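Local coordinates for protein Isomerase/lactonizing enzyme (Agrobacterium fabrum str. C58, PDB 2NQL) that belongs to the mandelate racemase/muconate lactonizing enzyme group of the enolase superfamily and carries a sodium ion in its barrel domain, at residues R269-I278 against N297-A305; L165-K173 against A196-L205. One frame throughout, in Å; residues are numbered along the deposited sequence.

Contact 1: R269-I278 against N297-A305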
# COMPACT_ATOMS: atom_id res chain seq x y z
N ARG A 269 7.72 1.52 -3.73
CA ARG A 269 7.71 0.08 -3.94
C ARG A 269 8.03 -0.32 -5.39
O ARG A 269 8.62 -1.36 -5.62
CB ARG A 269 6.36 -0.53 -3.49
CG ARG A 269 6.02 -0.35 -2.00
CD ARG A 269 7.00 -1.09 -1.10
NE ARG A 269 6.53 -1.18 0.29
CZ ARG A 269 6.73 -0.23 1.20
NH1 ARG A 269 7.39 0.89 0.92
NH2 ARG A 269 6.24 -0.41 2.42
N THR A 270 7.58 0.47 -6.38
CA THR A 270 7.75 0.08 -7.79
C THR A 270 8.10 1.30 -8.64
O THR A 270 8.02 2.44 -8.17
CB THR A 270 6.44 -0.51 -8.38
OG1 THR A 270 5.50 0.55 -8.50
CG2 THR A 270 5.86 -1.67 -7.48
N HIS A 271 8.46 1.07 -9.89
CA HIS A 271 8.73 2.15 -10.82
C HIS A 271 7.52 3.07 -11.00
O HIS A 271 7.68 4.25 -11.32
CB HIS A 271 9.17 1.59 -12.17
CG HIS A 271 8.09 0.84 -12.88
ND1 HIS A 271 7.27 1.44 -13.82
CD2 HIS A 271 7.65 -0.44 -12.75
CE1 HIS A 271 6.40 0.55 -14.27
NE2 HIS A 271 6.61 -0.59 -13.63
N TRP A 272 6.30 2.55 -10.75
CA TRP A 272 5.11 3.41 -10.81
C TRP A 272 5.17 4.56 -9.80
O TRP A 272 4.78 5.71 -10.09
CB TRP A 272 3.85 2.57 -10.57
CG TRP A 272 3.56 1.54 -11.62
CD1 TRP A 272 3.60 0.19 -11.48
CD2 TRP A 272 3.15 1.79 -12.97
NE1 TRP A 272 3.24 -0.43 -12.65
CE2 TRP A 272 2.96 0.53 -13.59
CE3 TRP A 272 2.92 2.96 -13.72
CZ2 TRP A 272 2.56 0.40 -14.92
CZ3 TRP A 272 2.51 2.83 -15.05
CH2 TRP A 272 2.34 1.55 -15.63
N ASP A 273 5.65 4.25 -8.61
CA ASP A 273 5.88 5.28 -7.61
C ASP A 273 6.89 6.31 -8.08
O ASP A 273 6.72 7.49 -7.82
CB ASP A 273 6.35 4.64 -6.30
CG ASP A 273 5.34 3.66 -5.77
OD1 ASP A 273 4.14 3.98 -5.88
OD2 ASP A 273 5.71 2.59 -5.26
N MET A 274 7.94 5.84 -8.73
CA MET A 274 8.96 6.74 -9.27
C MET A 274 8.38 7.66 -10.35
O MET A 274 8.60 8.88 -10.31
CB MET A 274 10.13 5.95 -9.83
CG MET A 274 11.23 6.84 -10.37
SD MET A 274 12.71 5.88 -10.63
CE MET A 274 13.74 7.09 -11.47
N ARG A 275 7.63 7.06 -11.28
CA ARG A 275 6.96 7.81 -12.37
C ARG A 275 6.11 8.97 -11.89
O ARG A 275 6.17 10.06 -12.46
CB ARG A 275 6.12 6.89 -13.24
CG ARG A 275 6.90 5.84 -13.99
CD ARG A 275 6.05 5.00 -14.94
NE ARG A 275 6.84 3.88 -15.45
CZ ARG A 275 7.73 3.95 -16.45
NH1 ARG A 275 7.95 5.10 -17.08
NH2 ARG A 275 8.39 2.86 -16.81
N ALA A 276 5.34 8.76 -10.83
CA ALA A 276 4.53 9.81 -10.22
C ALA A 276 5.33 11.02 -9.75
O ALA A 276 4.84 12.15 -9.79
CB ALA A 276 3.67 9.25 -9.10
N ARG A 277 6.58 10.81 -9.32
CA ARG A 277 7.41 11.93 -8.85
C ARG A 277 8.22 12.59 -9.95
O ARG A 277 8.29 13.81 -10.02
CB ARG A 277 8.33 11.53 -7.68
CG ARG A 277 7.66 11.57 -6.33
CD ARG A 277 7.04 10.23 -6.02
NE ARG A 277 6.22 10.20 -4.83
CZ ARG A 277 5.32 9.25 -4.58
NH1 ARG A 277 5.14 8.27 -5.46
NH2 ARG A 277 4.61 9.29 -3.46
N ILE A 278 8.84 11.79 -10.83
CA ILE A 278 9.76 12.37 -11.79
C ILE A 278 9.04 13.07 -12.94
O ILE A 278 9.60 13.96 -13.58
CB ILE A 278 10.84 11.36 -12.27
CG1 ILE A 278 10.22 10.29 -13.19
CG2 ILE A 278 11.58 10.74 -11.04
CD1 ILE A 278 11.24 9.44 -13.93
N ASN A 297 11.70 -5.13 -9.24
CA ASN A 297 11.38 -3.71 -9.06
C ASN A 297 12.57 -2.78 -9.06
O ASN A 297 12.52 -1.69 -9.62
CB ASN A 297 10.55 -3.48 -7.78
CG ASN A 297 9.06 -3.78 -8.00
OD1 ASN A 297 8.50 -3.43 -9.05
ND2 ASN A 297 8.42 -4.40 -7.01
N PHE A 298 13.64 -3.22 -8.40
CA PHE A 298 14.85 -2.42 -8.24
C PHE A 298 15.46 -2.21 -9.64
O PHE A 298 15.81 -1.08 -9.98
CB PHE A 298 15.78 -3.22 -7.35
CG PHE A 298 16.79 -2.43 -6.59
CD1 PHE A 298 16.57 -2.09 -5.25
CD2 PHE A 298 18.03 -2.14 -7.18
CE1 PHE A 298 17.55 -1.43 -4.52
CE2 PHE A 298 19.02 -1.46 -6.46
CZ PHE A 298 18.78 -1.11 -5.13
N ILE A 299 15.53 -3.27 -10.46
CA ILE A 299 16.10 -3.22 -11.81
C ILE A 299 15.31 -2.25 -12.71
O ILE A 299 15.87 -1.46 -13.47
CB ILE A 299 16.16 -4.68 -12.42
CG1 ILE A 299 17.34 -5.47 -11.82
CG2 ILE A 299 16.25 -4.68 -13.93
CD1 ILE A 299 18.65 -4.69 -11.72
N ARG A 300 13.98 -2.30 -12.61
CA ARG A 300 13.12 -1.37 -13.37
C ARG A 300 13.23 0.09 -12.93
O ARG A 300 13.22 0.98 -13.77
CB ARG A 300 11.66 -1.84 -13.35
CG ARG A 300 11.47 -3.22 -13.94
CD ARG A 300 10.07 -3.78 -13.69
NE ARG A 300 9.88 -5.04 -14.42
CZ ARG A 300 8.84 -5.85 -14.30
NH1 ARG A 300 7.87 -5.58 -13.43
NH2 ARG A 300 8.78 -6.97 -15.03
N ILE A 301 13.35 0.33 -11.62
CA ILE A 301 13.63 1.67 -11.11
C ILE A 301 15.00 2.19 -11.63
O ILE A 301 15.14 3.36 -12.04
CB ILE A 301 13.52 1.72 -9.57
CG1 ILE A 301 12.04 1.70 -9.15
CG2 ILE A 301 14.23 2.93 -9.00
CD1 ILE A 301 11.80 1.26 -7.71
N GLY A 302 16.00 1.31 -11.60
CA GLY A 302 17.33 1.62 -12.14
C GLY A 302 17.30 1.99 -13.62
O GLY A 302 17.92 2.98 -14.03
N ALA A 303 16.57 1.21 -14.42
CA ALA A 303 16.38 1.48 -15.86
C ALA A 303 15.66 2.81 -16.14
O ALA A 303 16.03 3.56 -17.06
CB ALA A 303 15.64 0.33 -16.52
N LEU A 304 14.64 3.11 -15.35
CA LEU A 304 13.95 4.39 -15.44
C LEU A 304 14.85 5.58 -15.05
O LEU A 304 14.77 6.65 -15.67
CB LEU A 304 12.66 4.39 -14.61
CG LEU A 304 11.78 5.64 -14.75
CD1 LEU A 304 11.36 5.85 -16.23
CD2 LEU A 304 10.55 5.53 -13.82
N ALA A 305 15.72 5.37 -14.06
CA ALA A 305 16.70 6.39 -13.70
C ALA A 305 17.67 6.67 -14.85
O ALA A 305 17.99 7.84 -15.12
CB ALA A 305 17.47 5.97 -12.45
O HOH W 1 9.63 -1.30 -10.26

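Contact 2: L165-K173 against A196-L205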
# COMPACT_ATOMS: atom_id res chain seq x y z
N LEU A 165 26.66 16.64 19.76
CA LEU A 165 27.18 17.11 18.46
C LEU A 165 28.68 16.82 18.32
O LEU A 165 29.12 16.33 17.27
CB LEU A 165 26.88 18.60 18.26
CG LEU A 165 27.47 19.29 17.03
CD1 LEU A 165 26.39 19.97 16.21
CD2 LEU A 165 28.51 20.32 17.48
N LYS A 166 29.44 17.11 19.38
CA LYS A 166 30.88 16.86 19.35
C LYS A 166 31.21 15.39 19.08
O LYS A 166 32.06 15.10 18.23
CB LYS A 166 31.56 17.34 20.62
CG LYS A 166 32.92 17.99 20.37
CD LYS A 166 34.07 17.00 20.35
CE LYS A 166 34.53 16.66 21.76
NZ LYS A 166 35.43 15.47 21.78
N ALA A 167 30.54 14.48 19.78
CA ALA A 167 30.86 13.04 19.67
C ALA A 167 30.40 12.47 18.32
O ALA A 167 31.05 11.58 17.77
CB ALA A 167 30.27 12.23 20.84
N ARG A 168 29.32 13.03 17.78
CA ARG A 168 28.90 12.69 16.42
C ARG A 168 29.94 13.02 15.35
O ARG A 168 30.14 12.23 14.43
CB ARG A 168 27.54 13.28 16.06
CG ARG A 168 26.41 12.59 16.84
CD ARG A 168 25.03 12.91 16.28
NE ARG A 168 24.72 14.34 16.39
CZ ARG A 168 24.31 14.97 17.49
NH1 ARG A 168 24.13 14.31 18.63
NH2 ARG A 168 24.06 16.27 17.45
N GLY A 169 30.59 14.17 15.49
CA GLY A 169 31.66 14.54 14.57
C GLY A 169 32.89 13.68 14.75
O GLY A 169 33.56 13.31 13.78
N GLU A 170 33.18 13.32 16.00
CA GLU A 170 34.31 12.45 16.28
C GLU A 170 34.10 11.06 15.72
O GLU A 170 35.03 10.44 15.21
CB GLU A 170 34.61 12.42 17.78
CG GLU A 170 35.06 13.78 18.32
CD GLU A 170 36.51 14.14 18.02
OE1 GLU A 170 37.26 13.31 17.45
OE2 GLU A 170 36.91 15.26 18.39
N LEU A 171 32.86 10.58 15.79
CA LEU A 171 32.49 9.35 15.13
C LEU A 171 32.62 9.42 13.60
O LEU A 171 33.09 8.47 12.98
CB LEU A 171 31.09 8.91 15.57
CG LEU A 171 30.73 7.44 15.42
CD1 LEU A 171 31.72 6.51 16.13
CD2 LEU A 171 29.34 7.24 15.98
N ALA A 172 32.24 10.55 13.01
CA ALA A 172 32.35 10.72 11.56
C ALA A 172 33.82 10.74 11.16
O ALA A 172 34.21 10.13 10.16
CB ALA A 172 31.63 12.03 11.09
N LYS A 173 34.64 11.40 11.98
CA LYS A 173 36.07 11.50 11.68
C LYS A 173 36.73 10.13 11.77
O LYS A 173 37.62 9.82 10.97
CB LYS A 173 36.75 12.48 12.64
CG LYS A 173 38.18 12.89 12.24
CD LYS A 173 38.78 13.80 13.32
CE LYS A 173 40.28 14.01 13.12
NZ LYS A 173 40.57 14.78 11.87
N ALA A 196 23.63 23.76 12.33
CA ALA A 196 24.73 23.62 13.26
C ALA A 196 25.42 22.26 13.10
O ALA A 196 26.65 22.18 13.20
CB ALA A 196 24.26 23.82 14.67
N GLU A 197 24.64 21.21 12.81
CA GLU A 197 25.18 19.88 12.56
C GLU A 197 26.08 19.80 11.33
O GLU A 197 27.21 19.30 11.43
CB GLU A 197 24.08 18.81 12.50
CG GLU A 197 24.60 17.36 12.62
CD GLU A 197 24.85 16.89 14.07
OE1 GLU A 197 24.24 17.44 15.01
OE2 GLU A 197 25.66 15.96 14.28
N ILE A 198 25.59 20.32 10.20
CA ILE A 198 26.37 20.30 8.96
C ILE A 198 27.61 21.19 9.04
O ILE A 198 28.66 20.82 8.52
CB ILE A 198 25.53 20.59 7.66
CG1 ILE A 198 26.28 20.13 6.40
CG2 ILE A 198 25.08 22.06 7.59
CD1 ILE A 198 25.44 20.03 5.10
N ALA A 199 27.47 22.34 9.71
CA ALA A 199 28.60 23.23 10.04
C ALA A 199 29.72 22.49 10.78
O ALA A 199 30.89 22.54 10.37
CB ALA A 199 28.09 24.42 10.89
N ASN A 200 29.35 21.79 11.85
CA ASN A 200 30.30 20.98 12.58
C ASN A 200 30.95 19.87 11.77
O ASN A 200 32.18 19.74 11.76
CB ASN A 200 29.68 20.41 13.86
CG ASN A 200 30.70 19.71 14.73
OD1 ASN A 200 31.63 20.35 15.24
ND2 ASN A 200 30.57 18.40 14.89
N LEU A 201 30.12 19.08 11.08
CA LEU A 201 30.61 18.02 10.20
C LEU A 201 31.56 18.54 9.12
O LEU A 201 32.64 17.97 8.94
CB LEU A 201 29.44 17.20 9.62
CG LEU A 201 28.67 16.35 10.66
CD1 LEU A 201 27.47 15.66 10.02
CD2 LEU A 201 29.56 15.34 11.42
N ARG A 202 31.18 19.63 8.45
CA ARG A 202 32.02 20.26 7.42
C ARG A 202 33.39 20.70 7.98
O ARG A 202 34.43 20.49 7.34
CB ARG A 202 31.27 21.45 6.79
CG ARG A 202 32.01 22.18 5.66
CD ARG A 202 32.47 21.22 4.57
NE ARG A 202 31.34 20.72 3.78
CZ ARG A 202 31.35 19.59 3.07
NH1 ARG A 202 32.42 18.80 3.07
NH2 ARG A 202 30.27 19.24 2.39
N GLN A 203 33.38 21.29 9.18
CA GLN A 203 34.59 21.72 9.88
C GLN A 203 35.47 20.53 10.25
O GLN A 203 36.67 20.52 9.96
CB GLN A 203 34.21 22.53 11.12
CG GLN A 203 35.34 23.36 11.70
CD GLN A 203 35.67 22.96 13.12
OE1 GLN A 203 36.22 21.88 13.37
NE2 GLN A 203 35.33 23.82 14.07
N VAL A 204 34.86 19.53 10.87
CA VAL A 204 35.56 18.30 11.24
C VAL A 204 36.10 17.54 10.02
O VAL A 204 37.29 17.17 10.01
CB VAL A 204 34.69 17.40 12.15
CG1 VAL A 204 35.27 15.98 12.29
CG2 VAL A 204 34.53 18.06 13.53
N LEU A 205 35.27 17.34 9.00
CA LEU A 205 35.64 16.45 7.88
C LEU A 205 36.39 17.12 6.73
O LEU A 205 37.05 16.45 5.93
CB LEU A 205 34.40 15.71 7.33
CG LEU A 205 33.67 14.83 8.36
CD1 LEU A 205 32.28 14.43 7.83
CD2 LEU A 205 34.49 13.59 8.72
O HOH W 2 28.37 16.80 14.60
O HOH W 3 32.90 16.93 16.42
O HOH W 4 39.07 17.25 12.16

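Contact 1: R269-I278 against N297-A305
N297 opens the meeting of two neighbouring helices of the enolase-type barrel by laying its amide alongside T270, OD1 standing 3.5 Å from T270 CG2. One water ties the two segments here: it gives hydrogens to N297 OD1 and N297 O and accepts from H271 N, at 2.7 Å from that nitrogen. The amide nitrogen of N297 turns to Y102 and K293, while R300, whose CD lies obliquely by the H271 ring, pairs with D103. I301 comes next, its CG1 3.7 Å from H271 N and its CG2 equally close to M274 SD. L304 then sits as a knob among H271, M274, R275 and I278. With its CG anti to the backbone N (chi1 -174°), it sends CD2 over one face of the R275 guanidinium, CD1 lying 3.6 Å from NH1. That guanidinium is steadied from its own helix, R275 NE donating to H271 ND1 at 3.0 Å. At A305, CB meets M274 CE at 4.0 Å. No direct hydrogen bond joins the helices; apolar packing and a single water do the joining, and the bond from R275 implies that ND1 of H271 carries no proton.

Contact 2: L165-K173 against A196-L205
R168 and E197 meet because both side chains bend: the arginine turns at chi3 (-63°), while the glutamate starts with CG anti to its own N and folds at chi2 (82°). Their helices are successive outer helices of the enolase-type (beta/alpha) barrel, with strand 182-186 between them in the chain, and cross at -39°. The grip is side-on and twofold. R168 NH2 reaches the syn lone pair of E197 OE1 at 2.7 Å in a nearly straight bond, and NE donates to OE2 at 2.8 Å, the second oxygen being met well out of the carboxylate plane. R168 NH1 turns elsewhere, to the carbonyl of E162, so the guanidinium is fixed from two directions.

L165 and N200 run antiparallel alongside each other, CD2 of L165 coming to 3.6 Å from N200 CG, and L165 CD1 rests near E197 OE1. Water fills in the polar side: one molecule donates to L165 O and E197 OE2 and accepts from N200 ND2, and another joins that same nitrogen to K166 O.

Further along, G169 lets the backbones approach, its CA 5.7 Å from that of L201. With no side chain on this residue, the bare CA lies against N200 ND2 and L201 CD2, and V204 CG1 lies by its carbonyl. A172 CB continues this apolar strip, touching L201 and L205, whose side chains also pack on strands 182-186 and 210-214. At the far end a water accepts from K173 NZ at 2.9 Å and donates to V204 O.

In the fold
Contact 2 comes first along the chain and is complete before contact 1 begins. Both belong to the barrel domain, where helices alternate with parallel strands. Contact 2 pairs helices 165-177 and 194-205, flanking strand 182-186; contact 1 pairs helices 271-278 and 295-308, with strand 285-286 between them. Their centres lie 34 Å apart and their nearest atoms about 23 Å, so the same neighbour-to-neighbour packing recurs at separate places around the barrel. The surroundings differ: contact 1 lies deeper in the chain, against helix 98-109, and R269 reaches the second subunit, whereas no other chain of the assembly touches contact 2. In contact 1, then, outer-layer packing is combined with interdomain and subunit contacts.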